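Local coordinates for DUF5625 domain-containing protein (Sulfurospirillum deleyianum, PDB 3NKG) that is of unknown function but folds largely into two antiparallel beta-sheets, with a family relationship to galactose-binding-like domains that makes ligand recognition conceivable, at residues V74-R77 with L78-E82; I138-K142 with G143-F147; S156-I159 with G160-V163. All blocks are in the same frame, centred on the assembly; numbering follows the deposited sequence. Where two conformers were deposited one is given.

Three short-range contacts, met in series along the chain, illustrate how local contacts shape a helix start and two bends of a beta-rich fold; none encloses or crosses another. Interaction 1 comes first, at the start of helix 76-83, just after the small sheet of strands 62-63 and 70-72. Interaction 2 closes the tight bend between strand 132-140 and strand 143-151, which belong to different four-stranded sheets. Interaction 3 closes a turn in the connection from strand 143-151 to strand 163-169, leading the chain back into the first of those sheets. Interactions 1 and 2 lie on opposite sides of the chain's centre, their own centres about 39 Å apart.

Interaction 1: V74-R77 with L78-E82; sequences VDYR and LAKSE
Tyr76 and Lys80 both swing their CG atoms anti to the backbone nitrogen (chi1 161° and -175°), which sends the two side chains off the helix side by side and in the same direction. This i to i+4 pairing sits on the first turn of helix 76-83, immediately behind a classical N-cap. Lys80 CB lies over one face of the phenol, displaced toward the rim and 4.2 Å from the centroid of the Tyr76 ring, a CH-pi contact. The lysine chain bends at chi2 and then runs along the end of the ring, with Lys80 CD 3.5 Å from Tyr76 OH. Beyond that point the polar ends are joined through water. One water molecule lies 2.9 Å from Tyr76 OH and accepts a hydrogen bond from Lys80 NZ at 2.6 Å. The ammonium group also donates to the carbonyl oxygens of Gly84 and Ile87, so it is held by the chain just past the helix's C-terminal end.

The backbone beneath is the start of an ordinary helical bonding pattern. Lys80 N donates to Tyr76 O at 2.7 Å, while Asp75 O receives only weak bonds from Leu78 N and Ala79 N. On the other flank Val74 CG1 rests 3.8 Å from Leu78 CB, the two side chains crossing at about a right angle, and Val74 also touches Phe60, which Ala79 meets as well. Val74 N is bonded to Asn61 OD1, tying the approach to the helix to the residue just before strand 62-63. The cap itself is supplied by Asp75: its carboxylate takes up an amide hydrogen of the opening turn, Arg77 N reaching OD2 at 2.7 Å in a nearly straight bond (169°) that arrives on the anti side of the carboxylate and clearly out of its plane.

Interaction 2: I138-K142 with G143-F147; sequences ISLDK and GKYIF
Tyr145 OH gives its proton to Asp141 O at 2.5 Å, a short bond that reaches back across the bend. Tyr145 CG sits beside the backbone N and anti to the carbonyl carbon (chi1 -58°), which carries the ring back toward the bend. The carbonyl oxygen lies at the edge of the phenol, in the ring plane, and the hydroxyl is tilted 29° from the carbonyl plane. Deeper in, Leu140 CD1 meets the edge of the Phe147 ring, 4.0 Å from CZ, as the two side chains approach from opposite directions; the other branch, CD2, is 4.4 Å from Tyr145 CE2. A phenylalanine in place of Tyr145 would probably leave the Asp141 carbonyl without this donor, and the ring freer to shift at the bend.

Around this shell, Gly143 adopts backbone angles at which a CB would run into the carbonyl oxygen of Lys142. Lys142 N is bonded to Ser29 OG. Backbone bonds pair Leu140 with Trp30, and Gly143 with Ile26 and Tyr145 with Val24, so each arm is fixed in a different sheet. Such a connection, whose strands face each other through side chains instead of backbone pairing, is a beta-arch, here joining two antiparallel sheets.

Interaction 3: S156-I159 with G160-V163; sequences SEMI and GRKV
Arg161 and Met158, the latter present as selenomethionine, stand at the two ends of a type II beta turn, Met158 to Arg161, closed by a 3.0 Å bond from Arg161 N to Met158 O. The amide reaches this oxygen from well above the carbonyl plane, 52° out of it. Gly160 occupies the third position of the turn with a positive phi, where a CB would collide with the carbonyl oxygen of Ile159.

The arginine can be followed outward from this bond. Its CB lies 3.6 Å from Met158 O, the same oxygen that the amide grips. CG is set anti to the backbone nitrogen (chi1 175°), and the chain continues straight until it bends at chi3 (-46°). At CD it meets the doubly bent selenomethionine: SE is 3.7 Å from Arg161 CD, with the two side chains set at a slant to each other. The methyl CE then lies 4.0 Å from Arg161 NE. At the edge of the guanidinium, near its plane, is Glu157 O, but at 4.2 Å from NE it is too distant for a bond. The tip is held from elsewhere in the chain: NH1 forms a salt bridge with Asp50 of helix 49-58, and NH2 donates to Ala39 O. On another side of SE, Val163 CG2 packs at 4.1 Å where strand 163-169 begins, and Phe38 touches both residues.

The chemistry is therefore divided along one side chain. The aliphatic part of the arginine shares an apolar patch with the selenium, while the charged end is paired with Asp50, which probably helps stabilise its positive charge. NE pays for this arrangement, being buried without a hydrogen-bonding partner.

Interaction 1: V74-R77 with L78-E82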
loop_
_atom_site.group_PDB
_atom_site.type_symbol
_atom_site.label_atom_id
_atom_site.label_comp_id
_atom_site.label_asym_id
_atom_site.label_seq_id
_atom_site.Cartn_x
_atom_site.Cartn_y
_atom_site.Cartn_z
ATOM N N VAL A 74 -7.280 12.777 -12.201
ATOM C CA VAL A 74 -8.605 13.222 -11.807
ATOM C C VAL A 74 -8.505 14.629 -11.250
ATOM O O VAL A 74 -7.665 14.899 -10.390
ATOM C CB VAL A 74 -9.212 12.277 -10.768
ATOM C CG1 VAL A 74 -10.532 12.846 -10.216
ATOM C CG2 VAL A 74 -9.446 10.905 -11.386
ATOM N N ASP A 75 -9.342 15.526 -11.769
ATOM C CA ASP A 75 -9.374 16.922 -11.327
ATOM C C ASP A 75 -10.182 17.083 -10.047
ATOM O O ASP A 75 -11.034 16.261 -9.730
ATOM C CB ASP A 75 -10.024 17.813 -12.388
ATOM C CG ASP A 75 -9.981 19.279 -12.012
ATOM O OD1 ASP A 75 -8.935 19.896 -12.251
ATOM O OD2 ASP A 75 -10.983 19.809 -11.479
ATOM N N TYR A 76 -9.905 18.162 -9.327
ATOM C CA TYR A 76 -10.664 18.539 -8.146
ATOM C C TYR A 76 -12.173 18.500 -8.348
ATOM O O TYR A 76 -12.886 18.009 -7.475
ATOM C CB TYR A 76 -10.217 19.934 -7.628
ATOM C CG TYR A 76 -11.229 20.576 -6.724
ATOM C CD1 TYR A 76 -11.300 20.246 -5.372
ATOM C CD2 TYR A 76 -12.137 21.505 -7.223
ATOM C CE1 TYR A 76 -12.263 20.836 -4.540
ATOM C CE2 TYR A 76 -13.088 22.083 -6.412
ATOM C CZ TYR A 76 -13.150 21.749 -5.079
ATOM O OH TYR A 76 -14.105 22.349 -4.301
ATOM N N ARG A 77 -12.680 19.023 -9.472
ATOM C CA ARG A 77 -14.134 19.012 -9.689
ATOM C C ARG A 77 -14.769 17.628 -9.504
ATOM O O ARG A 77 -15.834 17.505 -8.911
ATOM C CB ARG A 77 -14.497 19.532 -11.069
ATOM C CG ARG A 77 -14.362 21.014 -11.223
ATOM C CD ARG A 77 -14.919 21.441 -12.564
ATOM N NE ARG A 77 -14.428 22.755 -12.944
ATOM C CZ ARG A 77 -14.716 23.361 -14.089
ATOM N NH1 ARG A 77 -15.510 22.766 -14.978
ATOM N NH2 ARG A 77 -14.202 24.561 -14.342
ATOM N N LEU A 78 -14.109 16.590 -10.009
ATOM C CA LEU A 78 -14.672 15.240 -9.912
ATOM C C LEU A 78 -14.562 14.700 -8.502
ATOM O O LEU A 78 -15.497 14.086 -8.004
ATOM C CB LEU A 78 -13.951 14.274 -10.844
ATOM C CG LEU A 78 -14.656 13.837 -12.116
ATOM C CD1 LEU A 78 -13.822 12.763 -12.789
ATOM C CD2 LEU A 78 -16.102 13.337 -11.862
ATOM N N ALA A 79 -13.406 14.897 -7.875
ATOM C CA ALA A 79 -13.254 14.545 -6.475
ATOM C C ALA A 79 -14.312 15.257 -5.635
ATOM O O ALA A 79 -14.804 14.706 -4.669
ATOM C CB ALA A 79 -11.858 14.911 -5.970
ATOM N N LYS A 80 -14.622 16.504 -5.973
ATOM C CA LYS A 80 -15.633 17.256 -5.209
ATOM C C LYS A 80 -17.033 16.653 -5.436
ATOM O O LYS A 80 -17.853 16.528 -4.499
ATOM C CB LYS A 80 -15.581 18.744 -5.578
ATOM C CG LYS A 80 -16.502 19.617 -4.741
ATOM C CD LYS A 80 -16.106 19.615 -3.261
ATOM C CE LYS A 80 -17.123 20.462 -2.465
ATOM N NZ LYS A 80 -16.692 20.699 -1.058
ATOM N N SER A 81 -17.303 16.233 -6.670
ATOM C CA SER A 81 -18.560 15.559 -6.966
ATOM C C SER A 81 -18.685 14.248 -6.181
ATOM O O SER A 81 -19.758 13.926 -5.668
ATOM C CB SER A 81 -18.694 15.297 -8.464
ATOM O OG SER A 81 -18.861 16.508 -9.172
ATOM N N GLU A 82 -17.595 13.490 -6.091
ATOM C CA GLU A 82 -17.608 12.236 -5.331
ATOM C C GLU A 82 -17.739 12.463 -3.817
ATOM O O GLU A 82 -18.540 11.801 -3.155
ATOM C CB GLU A 82 -16.341 11.408 -5.603
ATOM C CG GLU A 82 -16.101 10.991 -7.070
ATOM C CD GLU A 82 -17.005 9.846 -7.567
ATOM O OE1 GLU A 82 -17.929 9.428 -6.832
ATOM O OE2 GLU A 82 -16.786 9.365 -8.705
HETATM O O HOH W 1 -14.946 22.546 -1.522
#

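Interaction 2: I138-K142 with G143-F147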
loop_
_atom_site.group_PDB
_atom_site.type_symbol
_atom_site.label_atom_id
_atom_site.label_comp_id
_atom_site.label_asym_id
_atom_site.label_seq_id
_atom_site.Cartn_x
_atom_site.Cartn_y
_atom_site.Cartn_z
ATOM N N ILE A 138 8.151 -5.661 -7.751
ATOM C CA ILE A 138 9.535 -6.099 -7.629
ATOM C C ILE A 138 9.709 -7.547 -8.139
ATOM O O ILE A 138 8.874 -8.431 -7.863
ATOM C CB ILE A 138 10.012 -6.007 -6.160
ATOM C CG1 ILE A 138 11.472 -6.446 -6.027
ATOM C CG2 ILE A 138 9.161 -6.888 -5.277
ATOM C CD1 ILE A 138 11.972 -6.421 -4.575
ATOM N N SER A 139 10.791 -7.783 -8.880
ATOM C CA SER A 139 11.092 -9.134 -9.337
ATOM C C SER A 139 11.835 -9.888 -8.243
ATOM O O SER A 139 12.946 -9.507 -7.885
ATOM C CB SER A 139 11.922 -9.127 -10.630
ATOM O OG SER A 139 11.181 -8.553 -11.691
ATOM N N LEU A 140 11.228 -10.964 -7.733
ATOM C CA LEU A 140 11.852 -11.812 -6.703
ATOM C C LEU A 140 12.053 -13.235 -7.231
ATOM O O LEU A 140 11.152 -13.804 -7.866
ATOM C CB LEU A 140 10.972 -11.861 -5.447
ATOM C CG LEU A 140 10.734 -10.478 -4.803
ATOM C CD1 LEU A 140 9.551 -10.473 -3.823
ATOM C CD2 LEU A 140 11.993 -10.011 -4.121
ATOM N N ASP A 141 13.235 -13.795 -6.984
ATOM C CA ASP A 141 13.493 -15.181 -7.302
ATOM C C ASP A 141 12.911 -16.073 -6.215
ATOM O O ASP A 141 12.745 -15.657 -5.055
ATOM C CB ASP A 141 14.998 -15.430 -7.438
ATOM C CG ASP A 141 15.580 -14.736 -8.647
ATOM O OD1 ASP A 141 14.786 -14.348 -9.551
ATOM O OD2 ASP A 141 16.823 -14.565 -8.685
ATOM N N LYS A 142 12.594 -17.300 -6.604
ATOM C CA LYS A 142 12.167 -18.326 -5.669
ATOM C C LYS A 142 13.155 -18.370 -4.521
ATOM O O LYS A 142 14.358 -18.368 -4.735
ATOM C CB LYS A 142 12.133 -19.696 -6.356
ATOM C CG LYS A 142 11.448 -19.694 -7.706
ATOM C CD LYS A 142 11.194 -21.106 -8.207
ATOM C CE LYS A 142 10.240 -21.103 -9.397
ATOM N NZ LYS A 142 9.600 -22.440 -9.610
ATOM N N GLY A 143 12.648 -18.400 -3.300
ATOM C CA GLY A 143 13.505 -18.423 -2.144
ATOM C C GLY A 143 12.819 -17.895 -0.911
ATOM O O GLY A 143 11.604 -17.730 -0.888
ATOM N N LYS A 144 13.621 -17.614 0.114
ATOM C CA LYS A 144 13.129 -17.147 1.395
ATOM C C LYS A 144 13.682 -15.762 1.670
ATOM O O LYS A 144 14.855 -15.498 1.395
ATOM C CB LYS A 144 13.576 -18.093 2.510
ATOM C CG LYS A 144 12.466 -18.468 3.490
ATOM C CD LYS A 144 12.260 -19.988 3.587
ATOM C CE LYS A 144 13.373 -20.679 4.383
ATOM N NZ LYS A 144 13.166 -22.164 4.487
ATOM N N TYR A 145 12.840 -14.894 2.234
ATOM C CA TYR A 145 13.198 -13.495 2.473
ATOM C C TYR A 145 12.687 -13.006 3.832
ATOM O O TYR A 145 11.701 -13.531 4.365
ATOM C CB TYR A 145 12.597 -12.601 1.367
ATOM C CG TYR A 145 13.046 -12.980 -0.023
ATOM C CD1 TYR A 145 12.355 -13.948 -0.762
ATOM C CD2 TYR A 145 14.168 -12.384 -0.596
ATOM C CE1 TYR A 145 12.759 -14.293 -2.034
ATOM C CE2 TYR A 145 14.588 -12.729 -1.866
ATOM C CZ TYR A 145 13.879 -13.687 -2.581
ATOM O OH TYR A 145 14.302 -14.054 -3.834
ATOM N N ILE A 146 13.363 -12.009 4.390
ATOM C CA ILE A 146 12.817 -11.262 5.513
ATOM C C ILE A 146 12.373 -9.888 5.018
ATOM O O ILE A 146 13.184 -9.100 4.514
ATOM C CB ILE A 146 13.850 -11.084 6.624
ATOM C CG1 ILE A 146 14.359 -12.468 7.086
ATOM C CG2 ILE A 146 13.274 -10.255 7.781
ATOM C CD1 ILE A 146 13.255 -13.415 7.392
ATOM N N PHE A 147 11.080 -9.605 5.164
ATOM C CA PHE A 147 10.558 -8.290 4.862
ATOM C C PHE A 147 10.386 -7.509 6.153
ATOM O O PHE A 147 9.758 -7.970 7.096
ATOM C CB PHE A 147 9.210 -8.418 4.174
ATOM C CG PHE A 147 9.290 -8.667 2.695
ATOM C CD1 PHE A 147 9.778 -9.874 2.200
ATOM C CD2 PHE A 147 8.857 -7.694 1.792
ATOM C CE1 PHE A 147 9.847 -10.110 0.823
ATOM C CE2 PHE A 147 8.915 -7.914 0.430
ATOM C CZ PHE A 147 9.409 -9.130 -0.064
#

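Interaction 3: S156-I159 with G160-V163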
loop_
_atom_site.group_PDB
_atom_site.type_symbol
_atom_site.label_atom_id
_atom_site.label_comp_id
_atom_site.label_asym_id
_atom_site.label_seq_id
_atom_site.Cartn_x
_atom_site.Cartn_y
_atom_site.Cartn_z
ATOM N N SER A 156 -3.572 10.045 12.140
ATOM C CA SER A 156 -4.633 9.923 13.124
ATOM C C SER A 156 -5.915 9.378 12.499
ATOM O O SER A 156 -6.704 8.751 13.191
ATOM C CB SER A 156 -4.899 11.270 13.811
ATOM O OG SER A 156 -5.470 12.218 12.922
ATOM N N GLU A 157 -6.114 9.618 11.200
ATOM C CA GLU A 157 -7.225 8.996 10.461
ATOM C C GLU A 157 -7.200 7.460 10.503
ATOM O O GLU A 157 -8.229 6.808 10.313
ATOM C CB GLU A 157 -7.218 9.424 8.991
ATOM C CG GLU A 157 -7.046 10.904 8.775
ATOM C CD GLU A 157 -5.604 11.294 8.436
ATOM O OE1 GLU A 157 -4.680 11.061 9.254
ATOM O OE2 GLU A 157 -5.408 11.867 7.345
HETATM N N MSE A 158 -6.028 6.883 10.729
HETATM C CA MSE A 158 -5.881 5.437 10.660
HETATM C C MSE A 158 -5.972 4.799 12.036
HETATM O O MSE A 158 -5.780 3.601 12.185
HETATM C CB MSE A 158 -4.540 5.102 10.017
HETATM C CG MSE A 158 -4.462 5.586 8.575
HETATM SE SE MSE A 158 -5.656 4.427 7.527
HETATM C CE MSE A 158 -6.774 5.724 6.562
ATOM N N ILE A 159 -6.268 5.596 13.054
ATOM C CA ILE A 159 -6.383 5.018 14.382
ATOM C C ILE A 159 -7.517 3.975 14.400
ATOM O O ILE A 159 -8.628 4.258 13.962
ATOM C CB ILE A 159 -6.648 6.105 15.456
ATOM C CG1 ILE A 159 -5.425 7.013 15.623
ATOM C CG2 ILE A 159 -6.996 5.461 16.792
ATOM C CD1 ILE A 159 -5.719 8.246 16.555
ATOM N N GLY A 160 -7.235 2.783 14.912
ATOM C CA GLY A 160 -8.233 1.730 14.978
ATOM C C GLY A 160 -8.568 1.073 13.633
ATOM O O GLY A 160 -9.429 0.195 13.565
ATOM N N ARG A 161 -7.898 1.477 12.557
ATOM C CA ARG A 161 -8.256 0.932 11.260
ATOM C C ARG A 161 -7.274 -0.145 10.861
ATOM O O ARG A 161 -6.072 0.033 10.987
ATOM C CB ARG A 161 -8.338 2.022 10.184
ATOM C CG ARG A 161 -8.587 1.452 8.781
ATOM C CD ARG A 161 -8.802 2.537 7.720
ATOM N NE ARG A 161 -9.734 3.590 8.140
ATOM C CZ ARG A 161 -11.059 3.553 7.985
ATOM N NH1 ARG A 161 -11.794 4.587 8.396
ATOM N NH2 ARG A 161 -11.665 2.500 7.434
ATOM N N LYS A 162 -7.786 -1.268 10.382
ATOM C CA LYS A 162 -6.918 -2.327 9.873
ATOM C C LYS A 162 -6.399 -2.004 8.477
ATOM O O LYS A 162 -7.165 -1.594 7.591
ATOM C CB LYS A 162 -7.624 -3.683 9.903
ATOM C CG LYS A 162 -7.620 -4.328 11.280
ATOM C CD LYS A 162 -8.712 -5.370 11.424
ATOM C CE LYS A 162 -9.305 -5.350 12.842
ATOM N NZ LYS A 162 -10.438 -6.323 13.034
ATOM N N VAL A 163 -5.089 -2.170 8.316
ATOM C CA VAL A 163 -4.398 -2.018 7.044
ATOM C C VAL A 163 -3.439 -3.218 6.887
ATOM O O VAL A 163 -2.750 -3.585 7.841
ATOM C CB VAL A 163 -3.571 -0.726 7.032
ATOM C CG1 VAL A 163 -2.711 -0.657 5.778
ATOM C CG2 VAL A 163 -4.470 0.506 7.180
#